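Local coordinates for fatty acid multifunctional protein (atmfp2) (Arabidopsis thaliana, PDB 2WTB) that carries out successive steps of peroxisomal fatty acid beta-oxidation, with enoyl-CoA hydratase and NAD-dependent 3-hydroxyacyl-CoA dehydrogenase activities, at residues E414-S428 / R438-F450. Residues are numbered along the deposited sequence; the frame is centred on the assembly and turned at random.
Sequences EKYCPQHCILASNTS and RTKSQDRIVGAHF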
loop_
_atom_site.group_PDB
_atom_site.type_symbol
_atom_site.label_atom_id
_atom_site.label_comp_id
_atom_site.label_asym_id
_atom_site.label_seq_id
_atom_site.Cartn_x
_atom_site.Cartn_y
_atom_site.Cartn_z
ATOM N N GLU A 414 -19.842 -29.422 -0.222
ATOM C CA GLU A 414 -20.570 -29.673 -1.458
ATOM C C GLU A 414 -21.961 -30.232 -1.174
ATOM O O GLU A 414 -22.884 -30.065 -1.972
ATOM C CB GLU A 414 -19.786 -30.648 -2.337
ATOM C CG GLU A 414 -20.456 -30.983 -3.655
ATOM C CD GLU A 414 -19.744 -32.097 -4.393
ATOM O OE1 GLU A 414 -19.532 -31.963 -5.617
ATOM O OE2 GLU A 414 -19.383 -33.102 -3.747
ATOM N N LYS A 415 -22.107 -30.891 -0.029
ATOM C CA LYS A 415 -23.369 -31.522 0.336
ATOM C C LYS A 415 -24.376 -30.531 0.922
ATOM O O LYS A 415 -25.505 -30.433 0.444
ATOM C CB LYS A 415 -23.131 -32.668 1.321
ATOM C CG LYS A 415 -24.396 -33.417 1.713
ATOM C CD LYS A 415 -24.123 -34.460 2.784
ATOM C CE LYS A 415 -23.164 -35.529 2.290
ATOM N NZ LYS A 415 -22.865 -36.531 3.351
ATOM N N TYR A 416 -23.957 -29.799 1.951
ATOM C CA TYR A 416 -24.867 -28.929 2.696
ATOM C C TYR A 416 -24.975 -27.508 2.135
ATOM O O TYR A 416 -25.837 -26.736 2.555
ATOM C CB TYR A 416 -24.465 -28.873 4.174
ATOM C CG TYR A 416 -24.458 -30.221 4.861
ATOM C CD1 TYR A 416 -25.627 -30.766 5.375
ATOM C CD2 TYR A 416 -23.282 -30.948 4.995
ATOM C CE1 TYR A 416 -25.626 -31.998 6.004
ATOM C CE2 TYR A 416 -23.271 -32.180 5.621
ATOM C CZ TYR A 416 -24.445 -32.701 6.124
ATOM O OH TYR A 416 -24.438 -33.928 6.747
ATOM N N CYS A 417 -24.104 -27.166 1.192
ATOM C CA CYS A 417 -24.093 -25.820 0.625
ATOM C C CYS A 417 -24.965 -25.700 -0.618
ATOM O O CYS A 417 -25.285 -26.701 -1.260
ATOM C CB CYS A 417 -22.663 -25.387 0.288
ATOM S SG CYS A 417 -21.679 -24.874 1.706
ATOM N N PRO A 418 -25.366 -24.463 -0.950
ATOM C CA PRO A 418 -26.059 -24.156 -2.205
ATOM C C PRO A 418 -25.145 -24.405 -3.403
ATOM O O PRO A 418 -23.921 -24.376 -3.253
ATOM C CB PRO A 418 -26.366 -22.660 -2.080
ATOM C CG PRO A 418 -26.334 -22.382 -0.612
ATOM C CD PRO A 418 -25.291 -23.294 -0.058
ATOM N N GLN A 419 -25.733 -24.637 -4.572
ATOM C CA GLN A 419 -24.967 -25.007 -5.760
ATOM C C GLN A 419 -24.074 -23.881 -6.276
ATOM O O GLN A 419 -23.138 -24.123 -7.039
ATOM C CB GLN A 419 -25.909 -25.478 -6.872
ATOM C CG GLN A 419 -26.983 -26.446 -6.405
ATOM C CD GLN A 419 -26.416 -27.625 -5.638
ATOM O OE1 GLN A 419 -25.222 -27.913 -5.712
ATOM N NE2 GLN A 419 -27.276 -28.316 -4.897
ATOM N N HIS A 420 -24.369 -22.655 -5.859
ATOM C CA HIS A 420 -23.638 -21.484 -6.324
ATOM C C HIS A 420 -22.542 -21.085 -5.343
ATOM O O HIS A 420 -21.673 -20.274 -5.663
ATOM C CB HIS A 420 -24.600 -20.311 -6.502
ATOM C CG HIS A 420 -25.167 -19.800 -5.215
ATOM N ND1 HIS A 420 -26.255 -20.380 -4.597
ATOM C CD2 HIS A 420 -24.795 -18.765 -4.425
ATOM C CE1 HIS A 420 -26.530 -19.722 -3.485
ATOM N NE2 HIS A 420 -25.659 -18.738 -3.357
ATOM N N CYS A 421 -22.594 -21.657 -4.145
ATOM C CA CYS A 421 -21.690 -21.275 -3.064
ATOM C C CYS A 421 -20.223 -21.511 -3.412
ATOM O O CYS A 421 -19.860 -22.569 -3.929
ATOM C CB CYS A 421 -22.050 -22.031 -1.788
ATOM S SG CYS A 421 -21.096 -21.540 -0.353
ATOM N N ILE A 422 -19.385 -20.520 -3.122
ATOM C CA ILE A 422 -17.953 -20.621 -3.394
ATOM C C ILE A 422 -17.252 -21.495 -2.357
ATOM O O ILE A 422 -17.428 -21.306 -1.153
ATOM C CB ILE A 422 -17.289 -19.233 -3.439
ATOM C CG1 ILE A 422 -17.819 -18.434 -4.630
ATOM C CG2 ILE A 422 -15.778 -19.367 -3.517
ATOM C CD1 ILE A 422 -17.346 -17.005 -4.668
ATOM N N LEU A 423 -16.467 -22.456 -2.832
ATOM C CA LEU A 423 -15.765 -23.383 -1.951
ATOM C C LEU A 423 -14.293 -23.005 -1.814
ATOM O O LEU A 423 -13.414 -23.648 -2.389
ATOM C CB LEU A 423 -15.909 -24.820 -2.463
ATOM C CG LEU A 423 -17.191 -25.571 -2.086
ATOM C CD1 LEU A 423 -18.385 -24.634 -1.962
ATOM C CD2 LEU A 423 -17.481 -26.689 -3.082
ATOM N N ALA A 424 -14.035 -21.955 -1.042
ATOM C CA ALA A 424 -12.690 -21.416 -0.905
ATOM C C ALA A 424 -11.942 -22.031 0.274
ATOM O O ALA A 424 -12.547 -22.408 1.280
ATOM C CB ALA A 424 -12.742 -19.901 -0.770
ATOM N N SER A 425 -10.623 -22.126 0.141
ATOM C CA SER A 425 -9.780 -22.665 1.201
ATOM C C SER A 425 -8.611 -21.744 1.527
ATOM O O SER A 425 -8.016 -21.136 0.638
ATOM C CB SER A 425 -9.251 -24.047 0.823
ATOM O OG SER A 425 -8.201 -24.435 1.690
ATOM N N ASN A 426 -8.293 -21.655 2.813
ATOM C CA ASN A 426 -7.180 -20.848 3.291
ATOM C C ASN A 426 -5.906 -21.687 3.400
ATOM O O ASN A 426 -4.920 -21.274 4.013
ATOM C CB ASN A 426 -7.540 -20.223 4.643
ATOM C CG ASN A 426 -6.379 -19.484 5.281
ATOM O OD1 ASN A 426 -5.817 -18.557 4.697
ATOM N ND2 ASN A 426 -6.017 -19.889 6.493
ATOM N N THR A 427 -5.933 -22.870 2.793
ATOM C CA THR A 427 -4.793 -23.780 2.826
ATOM C C THR A 427 -3.510 -23.081 2.392
ATOM O O THR A 427 -3.541 -22.127 1.614
ATOM C CB THR A 427 -5.024 -25.009 1.928
ATOM O OG1 THR A 427 -3.882 -25.875 1.994
ATOM C CG2 THR A 427 -5.251 -24.577 0.487
ATOM N N SER A 428 -2.380 -23.567 2.894
ATOM C CA SER A 428 -1.097 -22.934 2.625
ATOM C C SER A 428 -0.071 -23.920 2.079
ATOM O O SER A 428 0.858 -23.534 1.366
ATOM C CB SER A 428 -0.562 -22.273 3.897
ATOM O OG SER A 428 0.597 -21.507 3.625
ATOM N N ARG A 438 -12.954 -35.474 -3.498
ATOM C CA ARG A 438 -14.182 -36.231 -3.267
ATOM C C ARG A 438 -15.441 -35.524 -3.775
ATOM O O ARG A 438 -16.556 -35.994 -3.550
ATOM C CB ARG A 438 -14.339 -36.563 -1.781
ATOM C CG ARG A 438 -13.196 -37.369 -1.189
ATOM C CD ARG A 438 -13.613 -38.021 0.123
ATOM N NE ARG A 438 -12.499 -38.693 0.784
ATOM C CZ ARG A 438 -11.877 -38.224 1.860
ATOM N NH1 ARG A 438 -12.265 -37.079 2.406
ATOM N NH2 ARG A 438 -10.870 -38.900 2.397
ATOM N N THR A 439 -15.265 -34.398 -4.458
ATOM C CA THR A 439 -16.402 -33.644 -4.970
ATOM C C THR A 439 -16.368 -33.538 -6.488
ATOM O O THR A 439 -15.423 -33.989 -7.135
ATOM C CB THR A 439 -16.453 -32.221 -4.384
ATOM O OG1 THR A 439 -15.481 -31.395 -5.041
ATOM C CG2 THR A 439 -16.178 -32.243 -2.885
ATOM N N LYS A 440 -17.412 -32.940 -7.048
ATOM C CA LYS A 440 -17.460 -32.642 -8.472
ATOM C C LYS A 440 -17.664 -31.147 -8.656
ATOM O O LYS A 440 -18.299 -30.708 -9.615
ATOM C CB LYS A 440 -18.589 -33.413 -9.150
ATOM C CG LYS A 440 -18.365 -34.913 -9.206
ATOM C CD LYS A 440 -19.522 -35.622 -9.893
ATOM C CE LYS A 440 -19.315 -37.125 -9.895
ATOM N NZ LYS A 440 -17.973 -37.485 -10.432
ATOM N N SER A 441 -17.119 -30.370 -7.726
ATOM C CA SER A 441 -17.300 -28.925 -7.730
ATOM C C SER A 441 -15.983 -28.201 -7.973
ATOM O O SER A 441 -15.729 -27.149 -7.387
ATOM C CB SER A 441 -17.903 -28.471 -6.401
ATOM O OG SER A 441 -19.034 -29.255 -6.062
ATOM N N GLN A 442 -15.149 -28.763 -8.844
ATOM C CA GLN A 442 -13.825 -28.204 -9.105
ATOM C C GLN A 442 -13.885 -26.763 -9.604
ATOM O O GLN A 442 -12.930 -26.004 -9.450
ATOM C CB GLN A 442 -13.053 -29.074 -10.099
ATOM C CG GLN A 442 -12.634 -30.429 -9.551
ATOM C CD GLN A 442 -13.803 -31.376 -9.359
ATOM O OE1 GLN A 442 -14.806 -31.301 -10.072
ATOM N NE2 GLN A 442 -13.677 -32.280 -8.396
ATOM N N ASP A 443 -15.008 -26.384 -10.202
ATOM C CA ASP A 443 -15.160 -25.032 -10.720
ATOM C C ASP A 443 -15.440 -24.035 -9.599
ATOM O O ASP A 443 -15.256 -22.828 -9.771
ATOM C CB ASP A 443 -16.283 -24.980 -11.753
ATOM C CG ASP A 443 -17.642 -25.247 -11.145
ATOM O OD1 ASP A 443 -17.783 -26.257 -10.419
ATOM O OD2 ASP A 443 -18.569 -24.447 -11.393
ATOM N N ARG A 444 -15.882 -24.545 -8.454
ATOM C CA ARG A 444 -16.256 -23.698 -7.326
ATOM C C ARG A 444 -15.152 -23.605 -6.279
ATOM O O ARG A 444 -15.238 -22.803 -5.348
ATOM C CB ARG A 444 -17.528 -24.228 -6.661
ATOM C CG ARG A 444 -18.811 -23.937 -7.411
ATOM C CD ARG A 444 -20.017 -24.208 -6.528
ATOM N NE ARG A 444 -20.292 -25.634 -6.382
ATOM C CZ ARG A 444 -20.943 -26.168 -5.353
ATOM N NH1 ARG A 444 -21.372 -25.395 -4.365
ATOM N NH2 ARG A 444 -21.155 -27.476 -5.305
ATOM N N ILE A 445 -14.123 -24.434 -6.424
ATOM C CA ILE A 445 -13.045 -24.486 -5.440
ATOM C C ILE A 445 -11.908 -23.530 -5.789
ATOM O O ILE A 445 -11.309 -23.623 -6.861
ATOM C CB ILE A 445 -12.502 -25.917 -5.271
ATOM C CG1 ILE A 445 -13.535 -26.788 -4.556
ATOM C CG2 ILE A 445 -11.198 -25.904 -4.493
ATOM C CD1 ILE A 445 -13.225 -28.263 -4.596
ATOM N N VAL A 446 -11.625 -22.610 -4.872
ATOM C CA VAL A 446 -10.604 -21.592 -5.082
ATOM C C VAL A 446 -9.787 -21.385 -3.808
ATOM O O VAL A 446 -10.198 -21.804 -2.726
ATOM C CB VAL A 446 -11.236 -20.252 -5.520
ATOM C CG1 VAL A 446 -12.058 -19.657 -4.388
ATOM C CG2 VAL A 446 -10.166 -19.273 -5.992
ATOM N N GLY A 447 -8.629 -20.747 -3.942
ATOM C CA GLY A 447 -7.764 -20.497 -2.804
ATOM C C GLY A 447 -7.822 -19.064 -2.310
ATOM O O GLY A 447 -7.446 -18.133 -3.022
ATOM N N ALA A 448 -8.305 -18.886 -1.084
ATOM C CA ALA A 448 -8.312 -17.577 -0.445
ATOM C C ALA A 448 -7.229 -17.542 0.630
ATOM O O ALA A 448 -7.484 -17.834 1.799
ATOM C CB ALA A 448 -9.679 -17.282 0.151
ATOM N N HIS A 449 -6.015 -17.192 0.221
ATOM C CA HIS A 449 -4.859 -17.289 1.101
ATOM C C HIS A 449 -4.585 -15.984 1.835
ATOM O O HIS A 449 -4.278 -14.966 1.217
ATOM C CB HIS A 449 -3.624 -17.721 0.309
ATOM C CG HIS A 449 -2.463 -18.104 1.169
ATOM N ND1 HIS A 449 -1.297 -17.371 1.215
ATOM C CD2 HIS A 449 -2.290 -19.141 2.022
ATOM C CE1 HIS A 449 -0.453 -17.943 2.055
ATOM N NE2 HIS A 449 -1.031 -19.019 2.560
ATOM N N PHE A 450 -4.702 -16.025 3.159
ATOM C CA PHE A 450 -4.453 -14.854 3.992
ATOM C C PHE A 450 -3.134 -14.993 4.740
ATOM O O PHE A 450 -2.603 -16.093 4.894
ATOM C CB PHE A 450 -5.582 -14.656 5.004
ATOM C CG PHE A 450 -6.891 -14.251 4.392
ATOM C CD1 PHE A 450 -7.722 -15.195 3.809
ATOM C CD2 PHE A 450 -7.301 -12.928 4.418
ATOM C CE1 PHE A 450 -8.933 -14.826 3.254
ATOM C CE2 PHE A 450 -8.512 -12.553 3.865
ATOM C CZ PHE A 450 -9.328 -13.503 3.282
HETATM O O HOH W 1 -22.743 -27.640 -2.835
#
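Arg444, just ahead of strand 445-450, reaches into the loop that joins helix 403-416 to strand 422-425. From CB outward, CB and CG of Arg444 run past the carbonyl of Cys421, and CD touches two carbonyl oxygens, Cys421 O and Gln419 O. There the chain bends (chi3 -76°), laying the guanidinium between Gln419 O, 3.0 Å above the plane of one face, and Leu423 CD2 over the centre of the other. Arg444 NH1 donates to Cys421 O at 3.2 Å, in the carbonyl plane and on a lone pair. NH2 gives a weak bond to Ser441 OG and an ordinary one to a water that also lies within hydrogen-bonding distance of Glu414 O and Cys417 O.

Glu414, in the last turn of helix 403-416, holds the other loop. Its chain is extended, with CG anti to the backbone N (chi1 180°), carrying Glu414 OE1 to Lys440 N at 2.7 Å and to Ser441 OG at 2.8 Å; the first arrives on the syn side and the second on the anti side, both from the same face of the carboxylate. An alanine here would strip Lys440 N and Ser441 OG of their shared acceptor and is likely to let the 439-441 loop drift from the helix.

Beyond the loops the strands pair in parallel, Leu423 N bonding Arg444 O and Ser425 N bonding Val446 O, with Ala424 CB against Val446 CG1 on the face packed by helix 470-482. Past the strand, Asn426 OD1 takes Phe450 N at 3.2 Å, almost straight, and Ser428 OG meets His449 NE2.

The paired strands belong to a beta-alpha-beta unit of the Rossmann-type NAD-binding domain. The carbonyl-lined seat for the guanidinium, made by the turn leading into strand 422-425, with Glu414 OE1 4.8 Å from Arg444 NH2, would probably stabilise the positive charge of the buried Arg444.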